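Long-range contacts in alpha,alpha-trehalose-phosphate synthase (UDP-forming) (Burkholderia xenovorans, PDB 5V0T), which belongs to glycosyltransferase family 20 of the GT-B clan and is modelled with uridine-5'-diphosphate and 6-O-phosphono-alpha-D-glucopyranose bound: residues Trp95-Arg101 / Arg277-Ser281; Pro166-Ser170 / Asp199-Asp205; Arg325-Glu329 / Leu348-Lys352; Ile272-Asp276 / Leu359-Phe363. All coordinates share one frame; numbering follows the deposited sequence. Where two conformers were deposited one is given.

Contact 1: residues Trp95-Arg101 / Arg277-Ser281. With UDP (uridine-5'-diphosphate), chain I; G6P (6-O-phosphono-alpha-D-glucopyranose), chain J.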
# COMPACT_ATOMS: atom_id res chain seq x y z
N TRP A 95 8.21 9.18 2.43
CA TRP A 95 6.82 8.79 2.68
C TRP A 95 5.91 10.00 2.83
O TRP A 95 4.89 10.06 2.12
CB TRP A 95 6.72 7.87 3.90
CG TRP A 95 5.29 7.46 4.17
CD1 TRP A 95 4.40 8.10 4.98
CD2 TRP A 95 4.59 6.32 3.63
NE1 TRP A 95 3.18 7.44 4.97
CE2 TRP A 95 3.28 6.34 4.16
CE3 TRP A 95 4.97 5.28 2.77
CZ2 TRP A 95 2.33 5.36 3.84
CZ3 TRP A 95 4.02 4.29 2.46
CH2 TRP A 95 2.71 4.35 2.99
N PRO A 96 6.20 10.98 3.70
CA PRO A 96 5.28 12.14 3.77
C PRO A 96 5.22 12.94 2.48
O PRO A 96 4.13 13.37 2.09
CB PRO A 96 5.84 12.96 4.95
CG PRO A 96 7.23 12.48 5.14
CD PRO A 96 7.25 11.05 4.72
N ALA A 97 6.36 13.11 1.79
CA ALA A 97 6.37 13.96 0.60
C ALA A 97 5.54 13.34 -0.52
O ALA A 97 4.76 14.03 -1.18
CB ALA A 97 7.81 14.18 0.12
N PHE A 98 5.71 12.03 -0.74
CA PHE A 98 5.02 11.33 -1.82
C PHE A 98 3.54 11.13 -1.50
O PHE A 98 2.75 10.87 -2.42
CB PHE A 98 5.67 9.97 -2.09
CG PHE A 98 6.96 10.04 -2.88
CD1 PHE A 98 7.94 10.98 -2.59
CD2 PHE A 98 7.21 9.12 -3.89
CE1 PHE A 98 9.13 11.03 -3.30
CE2 PHE A 98 8.39 9.16 -4.61
CZ PHE A 98 9.36 10.11 -4.32
N HIS A 99 3.15 11.22 -0.23
CA HIS A 99 1.74 11.22 0.15
C HIS A 99 1.19 12.64 0.35
O HIS A 99 0.18 12.81 1.05
CB HIS A 99 1.56 10.34 1.38
CG HIS A 99 1.75 8.89 1.09
ND1 HIS A 99 2.99 8.28 1.12
CD2 HIS A 99 0.87 7.93 0.70
CE1 HIS A 99 2.87 7.01 0.78
NE2 HIS A 99 1.59 6.77 0.54
N TYR A 100 1.83 13.64 -0.26
CA TYR A 100 1.32 15.02 -0.28
C TYR A 100 1.24 15.61 1.13
O TYR A 100 0.31 16.35 1.46
CB TYR A 100 -0.05 15.08 -0.99
CG TYR A 100 0.02 14.84 -2.49
CD1 TYR A 100 0.30 13.58 -3.01
CD2 TYR A 100 -0.21 15.88 -3.40
CE1 TYR A 100 0.36 13.36 -4.39
CE2 TYR A 100 -0.15 15.67 -4.79
CZ TYR A 100 0.13 14.41 -5.27
OH TYR A 100 0.19 14.19 -6.64
N ARG A 101 2.20 15.25 1.97
CA ARG A 101 2.27 15.82 3.31
C ARG A 101 3.60 16.54 3.51
O ARG A 101 4.39 16.17 4.38
CB ARG A 101 2.08 14.74 4.39
CG ARG A 101 0.65 14.19 4.46
CD ARG A 101 -0.40 15.31 4.68
NE ARG A 101 -0.21 16.03 5.94
CZ ARG A 101 -0.71 15.61 7.11
NH1 ARG A 101 -1.41 14.47 7.18
NH2 ARG A 101 -0.51 16.32 8.21
N ARG A 277 -3.18 0.24 8.55
CA ARG A 277 -2.07 0.69 9.38
C ARG A 277 -2.41 2.09 9.90
O ARG A 277 -3.01 2.89 9.19
CB ARG A 277 -0.76 0.72 8.59
CG ARG A 277 -0.17 -0.66 8.23
CD ARG A 277 1.19 -0.50 7.48
NE ARG A 277 1.02 0.36 6.32
CZ ARG A 277 1.36 1.65 6.26
NH1 ARG A 277 1.96 2.24 7.29
NH2 ARG A 277 1.09 2.34 5.17
N LEU A 278 -2.09 2.37 11.17
CA LEU A 278 -2.42 3.68 11.73
C LEU A 278 -1.38 4.69 11.23
O LEU A 278 -0.50 5.17 11.95
CB LEU A 278 -2.54 3.64 13.25
CG LEU A 278 -3.56 4.63 13.85
CD1 LEU A 278 -3.75 4.44 15.36
CD2 LEU A 278 -3.14 6.10 13.58
N ASP A 279 -1.53 5.03 9.96
CA ASP A 279 -0.67 5.94 9.22
C ASP A 279 -1.44 7.24 8.97
O ASP A 279 -2.65 7.21 8.72
CB ASP A 279 -0.25 5.26 7.91
CG ASP A 279 0.93 5.94 7.25
OD1 ASP A 279 0.87 7.16 6.97
OD2 ASP A 279 1.94 5.24 7.02
N TYR A 280 -0.74 8.38 9.02
CA TYR A 280 -1.43 9.63 8.69
C TYR A 280 -1.91 9.68 7.24
O TYR A 280 -2.80 10.46 6.90
CB TYR A 280 -0.54 10.84 9.01
CG TYR A 280 0.89 10.74 8.50
CD1 TYR A 280 1.18 10.91 7.16
CD2 TYR A 280 1.93 10.47 9.37
CE1 TYR A 280 2.50 10.84 6.69
CE2 TYR A 280 3.24 10.38 8.92
CZ TYR A 280 3.52 10.57 7.59
OH TYR A 280 4.83 10.49 7.18
N SER A 281 -1.36 8.84 6.36
CA SER A 281 -1.85 8.80 4.98
C SER A 281 -3.27 8.25 4.87
O SER A 281 -3.91 8.44 3.83
CB SER A 281 -0.92 7.93 4.12
OG SER A 281 -1.05 6.57 4.54
N1 UDP I . -3.24 -6.50 6.71
C2 UDP I . -3.02 -7.65 7.46
N3 UDP I . -3.28 -7.51 8.80
C4 UDP I . -3.72 -6.38 9.45
C5 UDP I . -3.92 -5.24 8.60
C6 UDP I . -3.69 -5.34 7.28
O2 UDP I . -2.63 -8.69 6.99
O4 UDP I . -3.91 -6.42 10.67
C1' UDP I . -2.99 -6.60 5.27
C2' UDP I . -4.23 -6.33 4.42
O2' UDP I . -4.98 -7.53 4.28
C3' UDP I . -3.59 -5.87 3.10
C4' UDP I . -2.36 -5.11 3.58
O4' UDP I . -2.06 -5.59 4.91
O3' UDP I . -3.19 -6.96 2.28
C5' UDP I . -2.50 -3.61 3.61
O5' UDP I . -2.24 -3.13 2.28
PA UDP I . -2.85 -1.76 1.76
O1A UDP I . -4.33 -1.66 2.10
O2A UDP I . -2.51 -1.66 0.32
O3A UDP I . -2.13 -0.63 2.60
PB UDP I . -0.66 -0.40 3.13
O1B UDP I . 0.23 -1.06 2.07
O2B UDP I . -0.51 1.13 3.05
O3B UDP I . -0.47 -0.96 4.50
C1 G6P J . 3.44 0.32 2.42
C2 G6P J . 4.75 0.48 1.68
C3 G6P J . 5.62 -0.77 1.83
C4 G6P J . 5.80 -1.07 3.32
C5 G6P J . 4.44 -1.19 3.99
C6 G6P J . 4.59 -1.54 5.47
O1 G6P J . 2.76 -0.78 1.83
O2 G6P J . 4.48 0.76 0.29
O3 G6P J . 6.90 -0.50 1.23
O4 G6P J . 6.51 -2.32 3.49
O5 G6P J . 3.69 0.03 3.81
O6 G6P J . 5.43 -0.56 6.12
P G6P J . 6.77 -1.05 6.88
O1P G6P J . 6.31 -1.75 8.13
O2P G6P J . 7.54 0.23 7.11
O3P G6P J . 7.45 -1.99 5.91
O HOH W 1 -1.80 12.38 5.31

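Contact 2: residues Pro166-Ser170 / Asp199-Asp205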
# COMPACT_ATOMS: atom_id res chain seq x y z
N PRO A 166 2.22 6.54 -4.22
CA PRO A 166 1.98 7.45 -5.34
C PRO A 166 3.28 8.09 -5.80
O PRO A 166 4.22 8.26 -5.02
CB PRO A 166 1.02 8.49 -4.76
CG PRO A 166 0.46 7.87 -3.52
CD PRO A 166 1.53 6.98 -2.99
N PHE A 167 3.35 8.45 -7.08
CA PHE A 167 4.39 9.40 -7.48
C PHE A 167 3.79 10.80 -7.46
O PHE A 167 2.85 11.07 -8.21
CB PHE A 167 4.95 9.10 -8.87
CG PHE A 167 6.26 9.80 -9.14
CD1 PHE A 167 6.28 11.13 -9.55
CD2 PHE A 167 7.47 9.16 -8.89
CE1 PHE A 167 7.49 11.78 -9.78
CE2 PHE A 167 8.68 9.81 -9.11
CZ PHE A 167 8.69 11.12 -9.55
N PRO A 168 4.30 11.71 -6.63
CA PRO A 168 3.62 12.99 -6.45
C PRO A 168 3.81 13.91 -7.64
O PRO A 168 4.78 13.81 -8.39
CB PRO A 168 4.29 13.57 -5.20
CG PRO A 168 5.71 13.03 -5.30
CD PRO A 168 5.49 11.60 -5.77
N ALA A 169 2.85 14.83 -7.80
CA ALA A 169 2.96 15.92 -8.75
C ALA A 169 4.35 16.54 -8.67
O ALA A 169 4.94 16.65 -7.59
CB ALA A 169 1.89 16.97 -8.46
N SER A 170 4.90 16.92 -9.82
CA SER A 170 6.27 17.45 -9.83
C SER A 170 6.43 18.61 -8.85
O SER A 170 7.47 18.72 -8.18
CB SER A 170 6.68 17.86 -11.24
OG SER A 170 5.89 18.93 -11.72
N ASP A 199 0.17 8.66 -11.66
CA ASP A 199 1.53 8.52 -11.15
C ASP A 199 2.54 8.65 -12.27
O ASP A 199 3.52 9.41 -12.18
CB ASP A 199 1.69 7.17 -10.45
CG ASP A 199 0.81 7.05 -9.22
OD1 ASP A 199 0.86 7.98 -8.38
OD2 ASP A 199 0.05 6.06 -9.12
N LEU A 200 2.31 7.92 -13.36
CA LEU A 200 3.19 8.01 -14.52
C LEU A 200 3.21 9.41 -15.11
O LEU A 200 4.27 9.92 -15.50
CB LEU A 200 2.73 6.99 -15.57
CG LEU A 200 3.48 7.03 -16.90
CD1 LEU A 200 4.95 6.56 -16.73
CD2 LEU A 200 2.74 6.16 -17.93
N ARG A 201 2.04 10.06 -15.18
CA ARG A 201 1.98 11.43 -15.69
C ARG A 201 2.82 12.37 -14.83
O ARG A 201 3.51 13.25 -15.36
CB ARG A 201 0.52 11.89 -15.75
CG ARG A 201 0.29 13.21 -16.48
CD ARG A 201 -1.19 13.45 -16.79
NE ARG A 201 -2.00 13.62 -15.57
CZ ARG A 201 -3.00 12.82 -15.21
NH1 ARG A 201 -3.32 11.78 -15.98
NH2 ARG A 201 -3.68 13.05 -14.10
N ALA A 202 2.76 12.21 -13.50
CA ALA A 202 3.54 13.07 -12.61
C ALA A 202 5.03 12.87 -12.82
O ALA A 202 5.79 13.85 -12.85
CB ALA A 202 3.17 12.80 -11.15
N PHE A 203 5.46 11.62 -12.97
CA PHE A 203 6.86 11.35 -13.30
C PHE A 203 7.26 12.04 -14.59
O PHE A 203 8.29 12.73 -14.65
CB PHE A 203 7.11 9.84 -13.39
CG PHE A 203 8.48 9.48 -13.90
CD1 PHE A 203 9.59 9.56 -13.06
CD2 PHE A 203 8.67 9.07 -15.22
CE1 PHE A 203 10.87 9.23 -13.53
CE2 PHE A 203 9.94 8.75 -15.71
CZ PHE A 203 11.04 8.83 -14.86
N CYS A 204 6.46 11.88 -15.65
CA CYS A 204 6.81 12.50 -16.93
C CYS A 204 6.79 14.02 -16.85
O CYS A 204 7.61 14.68 -17.50
CB CYS A 204 5.86 12.02 -18.03
SG CYS A 204 5.98 10.25 -18.37
N ASP A 205 5.87 14.57 -16.05
CA ASP A 205 5.83 16.02 -15.86
C ASP A 205 7.15 16.53 -15.26
O ASP A 205 7.67 17.56 -15.68
CB ASP A 205 4.65 16.38 -14.96
CG ASP A 205 4.34 17.86 -14.96
OD1 ASP A 205 4.22 18.45 -16.05
OD2 ASP A 205 4.18 18.44 -13.86
O HOH W 2 2.91 17.01 -11.90

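Contact 3: residues Arg325-Glu329 / Leu348-Lys352. With OXD (oxalic acid), chain O.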
# COMPACT_ATOMS: atom_id res chain seq x y z
N ARG A 325 -1.52 8.68 16.08
CA ARG A 325 -2.20 7.75 16.97
C ARG A 325 -2.93 8.50 18.08
O ARG A 325 -4.11 8.23 18.35
CB ARG A 325 -1.22 6.74 17.57
CG ARG A 325 -1.88 5.83 18.64
CD ARG A 325 -0.83 4.99 19.40
NE ARG A 325 -1.44 4.08 20.37
CZ ARG A 325 -0.73 3.36 21.24
NH1 ARG A 325 0.60 3.48 21.24
NH2 ARG A 325 -1.32 2.53 22.09
N LEU A 326 -2.24 9.45 18.72
CA LEU A 326 -2.87 10.23 19.79
C LEU A 326 -4.09 10.97 19.29
O LEU A 326 -5.13 11.01 19.97
CB LEU A 326 -1.86 11.22 20.37
CG LEU A 326 -0.73 10.66 21.22
CD1 LEU A 326 0.29 11.77 21.49
CD2 LEU A 326 -1.29 10.09 22.54
N GLN A 327 -3.99 11.58 18.11
CA GLN A 327 -5.12 12.33 17.59
C GLN A 327 -6.32 11.42 17.38
O GLN A 327 -7.44 11.74 17.79
CB GLN A 327 -4.74 13.05 16.29
CG GLN A 327 -5.87 13.95 15.79
CD GLN A 327 -5.50 14.79 14.58
OE1 GLN A 327 -4.55 14.49 13.84
NE2 GLN A 327 -6.27 15.86 14.37
N LEU A 328 -6.08 10.24 16.79
CA LEU A 328 -7.18 9.31 16.48
C LEU A 328 -7.82 8.77 17.74
O LEU A 328 -9.05 8.60 17.80
CB LEU A 328 -6.67 8.16 15.62
CG LEU A 328 -7.78 7.23 15.09
CD1 LEU A 328 -8.71 8.06 14.16
CD2 LEU A 328 -7.17 6.03 14.35
N GLU A 329 -7.01 8.47 18.75
CA GLU A 329 -7.56 7.94 19.99
C GLU A 329 -8.46 8.96 20.68
O GLU A 329 -9.50 8.60 21.24
CB GLU A 329 -6.41 7.46 20.88
CG GLU A 329 -5.87 6.16 20.30
CD GLU A 329 -4.61 5.62 20.93
OE1 GLU A 329 -4.27 4.47 20.59
OE2 GLU A 329 -3.93 6.34 21.71
N LEU A 348 -15.54 0.75 17.49
CA LEU A 348 -14.74 -0.33 18.06
C LEU A 348 -13.34 -0.17 17.48
O LEU A 348 -13.08 -0.57 16.33
CB LEU A 348 -15.35 -1.70 17.74
CG LEU A 348 -16.83 -1.82 18.06
CD1 LEU A 348 -17.43 -3.10 17.47
CD2 LEU A 348 -17.03 -1.78 19.57
N TYR A 349 -12.47 0.45 18.24
CA TYR A 349 -11.13 0.80 17.79
C TYR A 349 -10.16 -0.21 18.38
O TYR A 349 -10.16 -0.43 19.60
CB TYR A 349 -10.78 2.24 18.20
CG TYR A 349 -9.30 2.59 18.17
CD1 TYR A 349 -8.60 2.67 16.97
CD2 TYR A 349 -8.61 2.83 19.35
CE1 TYR A 349 -7.24 2.99 16.95
CE2 TYR A 349 -7.25 3.13 19.35
CZ TYR A 349 -6.57 3.23 18.14
OH TYR A 349 -5.24 3.53 18.13
N ILE A 350 -9.38 -0.87 17.52
CA ILE A 350 -8.50 -1.94 17.97
C ILE A 350 -7.13 -1.69 17.36
O ILE A 350 -6.99 -1.71 16.13
CB ILE A 350 -9.02 -3.34 17.60
CG1 ILE A 350 -10.47 -3.52 18.04
CG2 ILE A 350 -8.19 -4.43 18.31
CD1 ILE A 350 -11.01 -4.89 17.71
N HIS A 351 -6.13 -1.45 18.21
CA HIS A 351 -4.80 -1.05 17.77
C HIS A 351 -3.88 -2.28 17.74
O HIS A 351 -2.88 -2.36 18.46
CB HIS A 351 -4.27 0.06 18.68
CG HIS A 351 -2.98 0.70 18.22
ND1 HIS A 351 -2.80 1.17 16.94
CD2 HIS A 351 -1.83 0.94 18.88
CE1 HIS A 351 -1.58 1.68 16.84
NE2 HIS A 351 -0.97 1.55 18.00
N LYS A 352 -4.25 -3.25 16.90
CA LYS A 352 -3.57 -4.55 16.82
C LYS A 352 -3.66 -5.11 15.41
O LYS A 352 -4.58 -4.79 14.65
CB LYS A 352 -4.17 -5.58 17.81
CG LYS A 352 -3.91 -5.25 19.29
CD LYS A 352 -4.46 -6.34 20.22
CE LYS A 352 -5.69 -5.86 20.98
NZ LYS A 352 -6.14 -6.87 21.99
C1 OXD O . -6.07 -9.52 19.17
C2 OXD O . -5.80 -10.50 18.12
O3 OXD O . -5.91 -9.84 20.37
O4 OXD O . -6.04 -11.71 18.35
O5 OXD O . -6.45 -8.38 18.84
O6 OXD O . -5.37 -10.11 17.02

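Contact 4: residues Ile272-Asp276 / Leu359-Phe363. With UDP (uridine-5'-diphosphate), chain I.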
# COMPACT_ATOMS: atom_id res chain seq x y z
N ILE A 272 -19.98 -1.26 9.80
CA ILE A 272 -19.01 -0.56 8.97
C ILE A 272 -17.62 -1.03 9.40
O ILE A 272 -17.29 -0.99 10.59
CB ILE A 272 -19.15 0.96 9.11
CG1 ILE A 272 -20.58 1.41 8.76
CG2 ILE A 272 -18.09 1.69 8.27
CD1 ILE A 272 -20.89 2.86 9.19
N MET A 273 -16.80 -1.46 8.44
CA MET A 273 -15.49 -2.01 8.78
C MET A 273 -14.37 -1.30 8.03
O MET A 273 -14.48 -1.04 6.83
CB MET A 273 -15.44 -3.51 8.49
CG MET A 273 -14.09 -4.16 8.86
SD MET A 273 -14.26 -5.94 8.81
CE MET A 273 -12.56 -6.44 9.15
N SER A 274 -13.29 -1.01 8.75
CA SER A 274 -12.07 -0.46 8.18
C SER A 274 -10.87 -1.24 8.71
O SER A 274 -10.88 -1.71 9.86
CB SER A 274 -11.89 1.03 8.53
OG SER A 274 -12.89 1.86 7.93
N VAL A 275 -9.84 -1.35 7.88
CA VAL A 275 -8.57 -1.98 8.24
C VAL A 275 -7.46 -1.13 7.64
O VAL A 275 -7.36 -1.04 6.41
CB VAL A 275 -8.44 -3.42 7.72
CG1 VAL A 275 -7.09 -3.97 8.12
CG2 VAL A 275 -9.57 -4.32 8.23
N ASP A 276 -6.62 -0.53 8.48
CA ASP A 276 -5.58 0.40 8.04
C ASP A 276 -4.43 0.37 9.02
O ASP A 276 -4.66 0.54 10.22
CB ASP A 276 -6.08 1.86 8.00
CG ASP A 276 -7.34 2.05 7.19
OD1 ASP A 276 -8.42 1.64 7.65
OD2 ASP A 276 -7.25 2.67 6.10
N LEU A 359 -9.29 -11.28 8.64
CA LEU A 359 -9.84 -10.04 8.08
C LEU A 359 -10.77 -10.34 6.90
O LEU A 359 -11.82 -9.69 6.75
CB LEU A 359 -8.72 -9.11 7.63
CG LEU A 359 -7.79 -8.52 8.70
CD1 LEU A 359 -6.71 -7.69 8.04
CD2 LEU A 359 -8.58 -7.70 9.72
N ALA A 360 -10.39 -11.29 6.05
CA ALA A 360 -11.24 -11.66 4.93
C ALA A 360 -12.59 -12.19 5.41
O ALA A 360 -13.63 -11.82 4.86
CB ALA A 360 -10.53 -12.71 4.06
N ALA A 361 -12.58 -13.07 6.42
CA ALA A 361 -13.83 -13.59 6.96
C ALA A 361 -14.71 -12.47 7.50
O ALA A 361 -15.92 -12.47 7.28
CB ALA A 361 -13.56 -14.63 8.05
N LEU A 362 -14.10 -11.49 8.19
CA LEU A 362 -14.86 -10.38 8.76
C LEU A 362 -15.36 -9.43 7.67
O LEU A 362 -16.48 -8.91 7.76
CB LEU A 362 -14.00 -9.62 9.77
CG LEU A 362 -13.66 -10.41 11.04
CD1 LEU A 362 -12.66 -9.65 11.89
CD2 LEU A 362 -14.92 -10.70 11.83
N PHE A 363 -14.54 -9.18 6.65
CA PHE A 363 -14.98 -8.34 5.53
C PHE A 363 -16.32 -8.82 4.99
O PHE A 363 -17.20 -8.01 4.67
CB PHE A 363 -13.94 -8.35 4.40
CG PHE A 363 -12.72 -7.47 4.64
CD1 PHE A 363 -12.78 -6.35 5.43
CD2 PHE A 363 -11.51 -7.79 4.02
CE1 PHE A 363 -11.65 -5.55 5.62
CE2 PHE A 363 -10.37 -7.00 4.20
CZ PHE A 363 -10.44 -5.88 5.00
N1 UDP I . -3.24 -6.50 6.71
C2 UDP I . -3.02 -7.65 7.46
N3 UDP I . -3.28 -7.51 8.80
C4 UDP I . -3.72 -6.38 9.45
C5 UDP I . -3.92 -5.24 8.60
C6 UDP I . -3.69 -5.34 7.28
O2 UDP I . -2.63 -8.69 6.99
O4 UDP I . -3.91 -6.42 10.67
C1' UDP I . -2.99 -6.60 5.27
C2' UDP I . -4.23 -6.33 4.42
O2' UDP I . -4.98 -7.53 4.28
C3' UDP I . -3.59 -5.87 3.10
C4' UDP I . -2.36 -5.11 3.58
O4' UDP I . -2.06 -5.59 4.91
O3' UDP I . -3.19 -6.96 2.28
C5' UDP I . -2.50 -3.61 3.61
O5' UDP I . -2.24 -3.13 2.28
PA UDP I . -2.85 -1.76 1.76
O1A UDP I . -4.33 -1.66 2.10
O2A UDP I . -2.51 -1.66 0.32
O3A UDP I . -2.13 -0.63 2.60
PB UDP I . -0.66 -0.40 3.13
O1B UDP I . 0.23 -1.06 2.07
O2B UDP I . -0.51 1.13 3.05
O3B UDP I . -0.47 -0.96 4.50

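Contact 1: residues Trp95-Arg101 / Arg277-Ser281
Y280 and W95 bury more surface here than any other residues, meeting across the cleft between the two Rossmann-like halves of the GT-B fold. The Y280 ring comes up to the rim of the indole, with OH 3.3 Å from W95 CD1. The Y280 ring and the five-membered ring of W95 have centroids 5.4 Å apart and planes at 68°, set obliquely to each other. Y280 chi1 of 47° places its ring between the backbone N and carbonyl carbon and points the hydroxyl at P96, whose CB is 3.5 Å from OH. Next to the tyrosine, W95 NE1 donates to D279 OD1 (3.1 Å, 146°), meeting the oxygen on its syn side. S281 N binds that same OD1 from the anti side at 2.9 Å, closing an Asx turn that fixes the carboxylate; D279 OD2 accepts from Y321. R101, the third-largest contributor, lies obliquely beside Y280 CB. A water 2.8 Å from R101 NH1 bridges it to Y280 O, while D103 takes the other end of the guanidinium. W95 CH2 also comes near R277 NH2, obliquely; R277 is tied to D279 by a salt bridge and lies with one guanidinium face toward O5 of G6P. R277 NH2 binds O2B of UDP, and R277 NE donates to UDP O3B at 2.7 Å.

Contact 2: residues Pro166-Ser170 / Asp199-Asp205
Two hydrogen bonds join S170 to D205 and F167 to D199 across this contact. S170 OG donates to D205 OD2 over 2.8 Å, approaching from above the carboxylate plane. A water doubles that link, accepting from S170 N at 2.9 Å while donating to D205 OD2, so the hydroxyl and, through water, the backbone N of S170 both engage one oxygen. Because A169 occupies the N-cap position of helix 170-173, these bonds are made at the first residue of that helix. Toward the other end, F167 N donates to D199 OD1 at 2.8 Å, again from well outside the carboxylate plane; D199 OD2 is occupied by T196. Between the two polar anchors A202 fits against the loop backbone, its CB 3.4 Å from F167 O. F167 has CG anti to its own N (chi1 -164°), which lays the ring along the helix. F203 CB sits over one face of the F167 ring in a CH-pi contact, 4.1 Å from the centroid and 11° off the normal. Further out, the F203 ring turns its edge to the F167 face, a T-shaped pair with planes at 88°. F194 of strand 191-194 meets both phenylalanine rings, so the loop after strand 159-162 and helix 197-209 share one aromatic core, with L173 of helix 170-173 against F167 and I225 of strand 223-227 against F203.

Contact 3: residues Arg325-Glu329 / Leu348-Lys352
Y349 OH donates to E329 OE1 at 2.8 Å, and this bond centres the close-fitting half of the contact. The phenol reaches the carboxylate oxygen on its anti side. From the syn side R325 NE, one helical turn back, donates to the same OE1 at 2.9 Å with an N-H...O angle of 159°, completing a salt bridge. Two donors therefore grip one oxygen, which would be expected to stabilise its negative charge. E329 CG also rests 3.5 Å from Y349 CE2, and the carboxylate and phenol planes stand 74° apart. The inner flank is apolar: L328 CD2 touches Y349 CE1 at 4.0 Å, and L278 adds its side chain to both L328 and Y349. These residues link the helix and the second strand of the beta-alpha-beta unit strand 305-310, helix 319-339, strand 347-350, the last being an edge strand of the parallel sheet. Short axes of 325-329 and 348-350 approach to 11.4 Å at 159°, nearly antiparallel, as is usual in a beta-alpha-beta unit. The solvent side has contact but no hydrogen bond across it. R325 is extended from CG to NE and reaches across H351, whose CD2 lies over one guanidinium face, 3.5 Å from R325 NE. H351 ND1 is held by A311 O instead. Beyond the strand end exposed K352 turns to the oxalic acid, making a weak bond from NZ to O3 at 3.4 Å, with K352 CD 3.2 Å from O5.

Contact 4: residues Ile272-Asp276 / Leu359-Phe363
L359 O accepts the helical bond from F363 N at 2.8 Å, and the end of M273 closes on this turn from the strand. The same carbonyl oxygen sits over one face of the F363 ring, off toward its rim. M273 is the main strand contributor: fully extended, with CG anti to the backbone N (chi1 -179°), it drives CE to 3.5 Å from L362 CB. Its sulfur makes a Met-aromatic contact with F363, SD lying 4.9 Å from the centroid and 65° off the normal, thus oblique to the ring. Two residues on, V275 CG2 lies mainly against F363, 3.6 Å from CE1, and V275 CG1 meets L359 CD1 tip to tip at 3.7 Å. Both of those methyl tips also touch the base of UDP: V275 CG1 lies 3.4 Å from C5, and L359 CD1 lies 3.5 Å from N3. No hydrogen bond spans the two segments, in keeping with a wholly buried apolar interface. V381, E384 and A388 of helix 380-388 flank F363 further out. Helix 356-363 belongs to the connection from edge strand 347-350 back over the sheet to strand 368-371, beside strand 270-275. This return gives the strand order 3-2-1-4-5-6 of a Rossmann-type sheet, and the UDP base lies at the C-terminal end of strand 270-275, as nucleotides do in such domains.

Overall arrangement
Contacts 1, 2 and 4 are buried, whereas contact 3 lies at the surface about 20 Å from the chain centre to its own centre. Contacts 3 and 4 serve the same parallel sheet, through its edge strand and central strand 270-275 respectively; the first has a carboxylate oxygen shared by a tyrosine and an arginine, the second is purely apolar. Contact 1 joins the two halves, mixing aromatic packing with a carboxylate and arginine network at the diphosphate. Its segment 95-101 also meets contact 2: Y100 OH is probably hydrogen-bonded to A169 N, and F98 packs on P166 and P168. L278 inserts into contact 3. Contact 2 pairs phenylalanine packing with hydrogen bonds at the first residue of helix 170-173.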